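Local coordinates for virulent strain associated lipoprotein (Borreliella spielmanii A14S, PDB 6FZZ) that is an outer-surface lipoprotein of the PFam54 family that, like its Borrelia burgdorferi relative BBE31, may bind glutathione and contribute to colonisation of the mammalian host, at residues D68-E71 / R72-A75; D140-N143 / L144-F148; F162-L165 / L166-Q170. All blocks are in the same frame, centred on the assembly; numbering follows the deposited sequence.

Contact 1 of 3, residues D68-E71 / R72-A75; sequences DNSE and RSKA
Ser70 and Ser73 meet at the start of helix 71-83, where Ser70 is the N-cap residue. The first residue of 72-75, Arg72, touches Ser70 with its CG, 3.8 Å from Ser70 OG. From there its chain runs extended to a guanidinium group that reaches back along the preceding loop. It forms salt bridges with Glu60 and Glu64 and a cation-pi contact with Trp58. At Ser73 the backbone N-H donates to Ser70 OG, the capping bond, with N to OG at 3.1 Å and an N-H...O angle of 152°. Ser70 OG stands between its own backbone N and carbonyl carbon (chi1 65°), which brings it round to this N-H. The same hydroxyl is also hydrogen-bonded to the carboxylate of Glu64. The Ser73 hydroxyl is hydrogen-bonded to Thr65 O and Trp58 NE1, so the buried side chain ties the helix start to the loop before it. Lys74 begins the regular helical pattern: Lys74 N bonds to Ser70 O at 3.0 Å, nearly straight at 171°. On its extended side chain, Lys74 CG passes Ser70 O at 3.2 Å. The ammonium group then makes a long salt bridge with Glu71, whose chain bends back toward it. Ala75 N donates to Glu71 O at 3.1 Å, and Ala75 CB lies 3.6 Å from that oxygen.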
loop_
_atom_site.group_PDB
_atom_site.type_symbol
_atom_site.label_atom_id
_atom_site.label_comp_id
_atom_site.label_asym_id
_atom_site.label_seq_id
_atom_site.Cartn_x
_atom_site.Cartn_y
_atom_site.Cartn_z
ATOM N N ASP A 68 3.047 16.229 9.277
ATOM C CA ASP A 68 2.201 17.095 10.087
ATOM C C ASP A 68 0.906 16.391 10.374
ATOM O O ASP A 68 0.544 15.397 9.698
ATOM C CB ASP A 68 1.899 18.407 9.390
ATOM C CG ASP A 68 3.099 19.328 9.323
ATOM O OD1 ASP A 68 3.722 19.497 10.379
ATOM O OD2 ASP A 68 3.448 19.827 8.228
ATOM N N ASN A 69 0.186 16.925 11.350
ATOM C CA ASN A 69 -0.986 16.261 11.836
ATOM C C ASN A 69 -2.318 16.682 11.245
ATOM O O ASN A 69 -3.354 16.694 11.926
ATOM C CB ASN A 69 -0.985 16.251 13.355
ATOM C CG ASN A 69 0.001 15.225 13.906
ATOM O OD1 ASN A 69 0.175 14.136 13.340
ATOM N ND2 ASN A 69 0.628 15.547 15.013
ATOM N N SER A 70 -2.359 16.929 9.945
ATOM C CA SER A 70 -3.655 17.136 9.336
ATOM C C SER A 70 -4.369 15.775 9.164
ATOM O O SER A 70 -3.738 14.733 9.290
ATOM C CB SER A 70 -3.463 17.819 7.999
ATOM O OG SER A 70 -2.757 16.963 7.121
ATOM N N GLU A 71 -5.663 15.785 8.817
ATOM C CA GLU A 71 -6.384 14.551 8.587
ATOM C C GLU A 71 -5.881 13.842 7.348
ATOM O O GLU A 71 -5.740 12.633 7.352
ATOM C CB GLU A 71 -7.908 14.798 8.496
ATOM C CG GLU A 71 -8.473 15.276 9.835
ATOM C CD GLU A 71 -8.097 14.361 11.011
ATOM O OE1 GLU A 71 -8.445 13.146 10.959
ATOM O OE2 GLU A 71 -7.465 14.845 11.996
ATOM N N ARG A 72 -5.609 14.570 6.276
ATOM C CA ARG A 72 -5.135 13.885 5.090
ATOM C C ARG A 72 -3.699 13.320 5.286
ATOM O O ARG A 72 -3.353 12.286 4.712
ATOM C CB ARG A 72 -5.242 14.796 3.847
ATOM C CG ARG A 72 -4.374 16.015 3.840
ATOM C CD ARG A 72 -4.548 16.795 2.555
ATOM N NE ARG A 72 -3.799 18.060 2.641
ATOM C CZ ARG A 72 -3.700 18.945 1.658
ATOM N NH1 ARG A 72 -4.223 18.683 0.445
ATOM N NH2 ARG A 72 -2.982 20.066 1.846
ATOM N N SER A 73 -2.855 14.016 6.074
ATOM C CA SER A 73 -1.547 13.518 6.378
ATOM C C SER A 73 -1.617 12.227 7.209
ATOM O O SER A 73 -0.873 11.280 6.943
ATOM C CB SER A 73 -0.665 14.604 6.997
ATOM O OG SER A 73 -0.251 15.501 5.992
ATOM N N LYS A 74 -2.439 12.213 8.247
ATOM C CA LYS A 74 -2.650 10.996 9.031
ATOM C C LYS A 74 -3.093 9.817 8.162
ATOM O O LYS A 74 -2.561 8.708 8.328
ATOM C CB LYS A 74 -3.648 11.212 10.142
ATOM C CG LYS A 74 -3.100 12.196 11.171
ATOM C CD LYS A 74 -4.100 12.315 12.297
ATOM C CE LYS A 74 -3.682 13.297 13.346
ATOM N NZ LYS A 74 -4.809 13.272 14.319
ATOM N N ALA A 75 -4.005 10.081 7.229
ATOM C CA ALA A 75 -4.471 9.060 6.255
ATOM C C ALA A 75 -3.311 8.519 5.413
ATOM O O ALA A 75 -3.167 7.283 5.215
ATOM C CB ALA A 75 -5.607 9.614 5.390
#

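Contact 2 of 3, residues D140-N143 / L144-F148; sequences DLEN and LKNLF
Asn143 O accepts the backbone N-H of Leu147 at 2.8 Å, the shortest of the four hydrogen bonds between 140-143 and 144-148. The donor lies nearly along the C=O axis. The two side chains meet as well. Asn143 CG is turned away from its own backbone N, toward the carbonyl side (chi1 -169°), and this holds the amide out at the side of the helix. Leu147 reaches back along the helix, so that its methyl Leu147 CD1 meets Asn143 ND2 at 3.6 Å, a van der Waals contact of amide with aliphatic carbon. Leu147 CG also sits over the backbone, 3.3 Å from Asn143 O. The backbone bonds link residues four apart, the repeat of an alpha-helix, here near the start of helix 138-170 in an all-helical protein. Its buried leucines face two neighbouring helices: Leu141 packs on helix 15-41, while Leu144 and Leu147 pack on helix 180-209. Phe148 turns to helix 105-126. The exposed flank is polar. Glu142 and Asn146 run alongside each other in the same direction, with carboxylate and amide planes 56° apart. Their side chains do not bond; the nearest approach is Glu142 CG to Asn146 ND2 at 4.0 Å. Asn146 ND2 also comes within 3.2 Å of Glu142 O, but the angle is too poor for a hydrogen bond. That oxygen is instead held by the backbone, with Asn146 N at 3.0 Å from Glu142 O. Lys145 CB rests 3.5 Å from Leu141 O, and its ammonium group forms a salt bridge with Glu149.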
loop_
_atom_site.group_PDB
_atom_site.type_symbol
_atom_site.label_atom_id
_atom_site.label_comp_id
_atom_site.label_asym_id
_atom_site.label_seq_id
_atom_site.Cartn_x
_atom_site.Cartn_y
_atom_site.Cartn_z
ATOM N N ASP A 140 -21.052 -12.853 -11.460
ATOM C CA ASP A 140 -20.651 -11.586 -10.796
ATOM C C ASP A 140 -19.798 -11.867 -9.518
ATOM O O ASP A 140 -18.878 -11.106 -9.199
ATOM C CB ASP A 140 -21.852 -10.795 -10.312
ATOM C CG ASP A 140 -22.583 -10.047 -11.411
ATOM O OD1 ASP A 140 -22.077 -9.929 -12.533
ATOM O OD2 ASP A 140 -23.678 -9.555 -11.105
ATOM N N LEU A 141 -20.175 -12.897 -8.753
ATOM C CA LEU A 141 -19.452 -13.256 -7.516
ATOM C C LEU A 141 -18.112 -13.796 -7.876
ATOM O O LEU A 141 -17.147 -13.491 -7.213
ATOM C CB LEU A 141 -20.200 -14.356 -6.675
ATOM C CG LEU A 141 -21.470 -13.921 -5.951
ATOM C CD1 LEU A 141 -22.186 -15.171 -5.421
ATOM C CD2 LEU A 141 -21.221 -12.881 -4.838
ATOM N N GLU A 142 -18.068 -14.685 -8.877
ATOM C CA GLU A 142 -16.825 -15.194 -9.386
ATOM C C GLU A 142 -15.866 -14.061 -9.864
ATOM O O GLU A 142 -14.670 -14.039 -9.567
ATOM C CB GLU A 142 -17.108 -16.113 -10.532
ATOM C CG GLU A 142 -15.897 -16.891 -10.947
ATOM C CD GLU A 142 -16.293 -18.211 -11.586
ATOM O OE1 GLU A 142 -17.497 -18.372 -11.906
ATOM O OE2 GLU A 142 -15.397 -19.077 -11.751
ATOM N N ASN A 143 -16.435 -13.108 -10.577
ATOM C CA ASN A 143 -15.676 -11.985 -11.100
ATOM C C ASN A 143 -15.156 -11.130 -9.937
ATOM O O ASN A 143 -13.961 -10.840 -9.879
ATOM C CB ASN A 143 -16.561 -11.192 -12.065
ATOM C CG ASN A 143 -15.791 -10.181 -12.849
ATOM O OD1 ASN A 143 -14.754 -10.478 -13.433
ATOM N ND2 ASN A 143 -16.283 -8.973 -12.857
ATOM N N LEU A 144 -16.034 -10.840 -8.989
ATOM C CA LEU A 144 -15.713 -10.046 -7.841
ATOM C C LEU A 144 -14.593 -10.676 -7.032
ATOM O O LEU A 144 -13.649 -9.973 -6.584
ATOM C CB LEU A 144 -16.960 -9.776 -6.979
ATOM C CG LEU A 144 -16.801 -9.079 -5.643
ATOM C CD1 LEU A 144 -16.134 -7.721 -5.800
ATOM C CD2 LEU A 144 -18.156 -8.924 -4.921
ATOM N N LYS A 145 -14.693 -11.989 -6.832
ATOM C CA LYS A 145 -13.662 -12.683 -6.102
ATOM C C LYS A 145 -12.318 -12.613 -6.830
ATOM O O LYS A 145 -11.320 -12.344 -6.225
ATOM C CB LYS A 145 -14.044 -14.132 -5.822
ATOM C CG LYS A 145 -12.916 -14.935 -5.109
ATOM C CD LYS A 145 -13.171 -16.431 -5.257
ATOM C CE LYS A 145 -12.360 -17.300 -4.296
ATOM N NZ LYS A 145 -11.070 -17.611 -4.936
ATOM N N ASN A 146 -12.291 -12.906 -8.111
ATOM C CA ASN A 146 -11.071 -12.853 -8.863
ATOM C C ASN A 146 -10.489 -11.410 -8.891
ATOM O O ASN A 146 -9.286 -11.270 -8.797
ATOM C CB ASN A 146 -11.314 -13.311 -10.294
ATOM C CG ASN A 146 -11.664 -14.805 -10.394
ATOM O OD1 ASN A 146 -11.314 -15.628 -9.535
ATOM N ND2 ASN A 146 -12.356 -15.154 -11.459
ATOM N N LEU A 147 -11.327 -10.386 -9.055
ATOM C CA LEU A 147 -10.847 -8.973 -9.067
ATOM C C LEU A 147 -10.218 -8.591 -7.710
ATOM O O LEU A 147 -9.128 -8.043 -7.622
ATOM C CB LEU A 147 -11.961 -8.030 -9.441
ATOM C CG LEU A 147 -12.464 -8.100 -10.896
ATOM C CD1 LEU A 147 -13.724 -7.295 -11.025
ATOM C CD2 LEU A 147 -11.463 -7.545 -11.873
ATOM N N PHE A 148 -10.874 -8.993 -6.637
ATOM C CA PHE A 148 -10.419 -8.629 -5.293
ATOM C C PHE A 148 -9.122 -9.305 -4.937
ATOM O O PHE A 148 -8.184 -8.698 -4.367
ATOM C CB PHE A 148 -11.500 -8.970 -4.263
ATOM C CG PHE A 148 -11.258 -8.334 -2.945
ATOM C CD1 PHE A 148 -11.023 -6.951 -2.852
ATOM C CD2 PHE A 148 -11.250 -9.072 -1.790
ATOM C CE1 PHE A 148 -10.802 -6.338 -1.645
ATOM C CE2 PHE A 148 -11.079 -8.458 -0.574
ATOM C CZ PHE A 148 -10.819 -7.105 -0.494
#

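Contact 3 of 3, residues F162-L165 / L166-Q170; sequences FKQL and LLDYQ
Gln164 and Asp168 join one turn of helix 138-170 to the next through both backbone and side chain. Asp168 N donates to Gln164 O at 2.8 Å, almost straight at 174°. Gln164 NE2 donates to Asp168 OD1 at 2.9 Å. The Gln164 chain bends at chi2 (71°), which turns the amide forward over the carboxylate. The bond lies in the amide plane of Gln164, but it reaches Asp168 OD1 from above the carboxylate plane. The two flat groups are 45° apart. Gln164 CG also touches the other oxygen, Asp168 OD2, at 3.5 Å. Asn173 bonds to Asp168 OD1 too, so this oxygen has two amide donors and links the helix to the loop that follows it. This is the open side of the contact: Gln164 and Leu167 are exposed. The tight side is where Phe162, Leu165 and Leu166 are buried against other helices. Leu166 packs on helix 89-102 and Leu165 on helix 180-209. Phe162 touches helix 180-209 as well, and its ring meets the ring of Phe95. Leu166 CB lies 3.4 Å from Lys163 O, and Tyr169 CB lies 3.3 Å from Leu165 O. Tyr169 is partly exposed and leads out to helices 89-102 and 180-209. The Lys163 ammonium group forms a salt bridge with Glu91 and a hydrogen bond with Asp86 O. Buried residues face the neighbouring helices, and one side-chain bond spans a turn on the outer side, as in an alpha-helix packed at the edge of a helical bundle.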
loop_
_atom_site.group_PDB
_atom_site.type_symbol
_atom_site.label_atom_id
_atom_site.label_comp_id
_atom_site.label_asym_id
_atom_site.label_seq_id
_atom_site.Cartn_x
_atom_site.Cartn_y
_atom_site.Cartn_z
ATOM N N PHE A 162 9.627 -4.230 -1.779
ATOM C CA PHE A 162 10.244 -3.384 -0.740
ATOM C C PHE A 162 11.054 -4.207 0.274
ATOM O O PHE A 162 12.155 -3.783 0.699
ATOM C CB PHE A 162 9.208 -2.586 -0.040
ATOM C CG PHE A 162 8.591 -1.498 -0.874
ATOM C CD1 PHE A 162 9.190 -1.020 -2.045
ATOM C CD2 PHE A 162 7.411 -0.937 -0.450
ATOM C CE1 PHE A 162 8.601 0.047 -2.765
ATOM C CE2 PHE A 162 6.807 0.085 -1.151
ATOM C CZ PHE A 162 7.400 0.577 -2.322
ATOM N N LYS A 163 10.545 -5.383 0.629
ATOM C CA LYS A 163 11.336 -6.295 1.511
ATOM C C LYS A 163 12.629 -6.756 0.874
ATOM O O LYS A 163 13.680 -6.721 1.513
ATOM C CB LYS A 163 10.493 -7.459 1.997
ATOM C CG LYS A 163 9.319 -6.985 2.849
ATOM C CD LYS A 163 9.732 -6.847 4.296
ATOM C CE LYS A 163 10.169 -8.195 4.867
ATOM N NZ LYS A 163 10.021 -8.184 6.335
ATOM N N GLN A 164 12.585 -7.123 -0.407
ATOM C CA GLN A 164 13.799 -7.465 -1.127
ATOM C C GLN A 164 14.793 -6.288 -1.240
ATOM O O GLN A 164 16.005 -6.458 -1.125
ATOM C CB GLN A 164 13.438 -7.974 -2.516
ATOM C CG GLN A 164 14.605 -8.455 -3.348
ATOM C CD GLN A 164 15.154 -9.780 -2.794
ATOM O OE1 GLN A 164 14.385 -10.701 -2.515
ATOM N NE2 GLN A 164 16.459 -9.859 -2.604
ATOM N N LEU A 165 14.297 -5.090 -1.488
ATOM C CA LEU A 165 15.186 -3.943 -1.494
ATOM C C LEU A 165 15.981 -3.915 -0.227
ATOM O O LEU A 165 17.209 -3.649 -0.249
ATOM C CB LEU A 165 14.410 -2.632 -1.651
ATOM C CG LEU A 165 15.265 -1.350 -1.569
ATOM C CD1 LEU A 165 16.347 -1.301 -2.628
ATOM C CD2 LEU A 165 14.369 -0.085 -1.602
ATOM N N LEU A 166 15.312 -4.079 0.906
ATOM C CA LEU A 166 16.061 -4.029 2.194
ATOM C C LEU A 166 17.167 -5.106 2.248
ATOM O O LEU A 166 18.260 -4.850 2.719
ATOM C CB LEU A 166 15.151 -4.237 3.393
ATOM C CG LEU A 166 14.133 -3.133 3.609
ATOM C CD1 LEU A 166 13.253 -3.592 4.751
ATOM C CD2 LEU A 166 14.860 -1.852 3.944
ATOM N N LEU A 167 16.903 -6.269 1.686
ATOM C CA LEU A 167 17.935 -7.347 1.696
ATOM C C LEU A 167 19.053 -7.040 0.722
ATOM O O LEU A 167 20.230 -7.218 1.056
ATOM C CB LEU A 167 17.304 -8.695 1.344
ATOM C CG LEU A 167 16.136 -9.181 2.237
ATOM C CD1 LEU A 167 15.737 -10.623 1.907
ATOM C CD2 LEU A 167 16.442 -9.088 3.712
ATOM N N ASP A 168 18.687 -6.584 -0.486
ATOM C CA ASP A 168 19.668 -6.237 -1.515
ATOM C C ASP A 168 20.598 -5.165 -1.096
ATOM O O ASP A 168 21.797 -5.160 -1.483
ATOM C CB ASP A 168 18.997 -5.810 -2.814
ATOM C CG ASP A 168 18.356 -6.997 -3.523
ATOM O OD1 ASP A 168 18.705 -8.108 -3.135
ATOM O OD2 ASP A 168 17.514 -6.842 -4.414
ATOM N N TYR A 169 20.040 -4.181 -0.390
ATOM C CA TYR A 169 20.859 -3.113 0.172
ATOM C C TYR A 169 21.881 -3.560 1.263
ATOM O O TYR A 169 23.088 -3.227 1.214
ATOM C CB TYR A 169 19.964 -2.028 0.722
ATOM C CG TYR A 169 20.739 -0.811 1.071
ATOM C CD1 TYR A 169 21.081 0.101 0.110
ATOM C CD2 TYR A 169 21.124 -0.565 2.390
ATOM C CE1 TYR A 169 21.821 1.224 0.445
ATOM C CE2 TYR A 169 21.886 0.535 2.720
ATOM C CZ TYR A 169 22.234 1.418 1.734
ATOM O OH TYR A 169 22.952 2.551 2.061
ATOM N N GLN A 170 21.352 -4.180 2.302
ATOM C CA GLN A 170 22.173 -4.821 3.320
ATOM C C GLN A 170 23.308 -5.699 2.701
ATOM O O GLN A 170 24.432 -5.573 3.099
ATOM C CB GLN A 170 21.256 -5.617 4.257
ATOM C CG GLN A 170 21.922 -6.722 5.049
ATOM C CD GLN A 170 21.093 -8.003 5.087
ATOM O OE1 GLN A 170 20.816 -8.611 4.050
ATOM N NE2 GLN A 170 20.722 -8.434 6.285
#

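All three contacts are local, each within one unbroken run of chain, so none closes a long loop. They follow in series without nesting or crossing. Contact 1 comes first, where the loop after helix 15-41 turns into helix 71-83. It joins the start of that helix to residues 58-65 of the loop before it. Helices 89-102 and 105-126 then intervene. Contacts 2 and 3 share helix 138-170, near its start and at its end, with centres about 33 Å apart. Contact 1 lies about 28 Å from contact 3, centre to centre. Helix 180-209 runs beside both parts of helix 138-170. Helices 15-41 and 105-126 join it at contact 2, and helix 89-102 at contact 3.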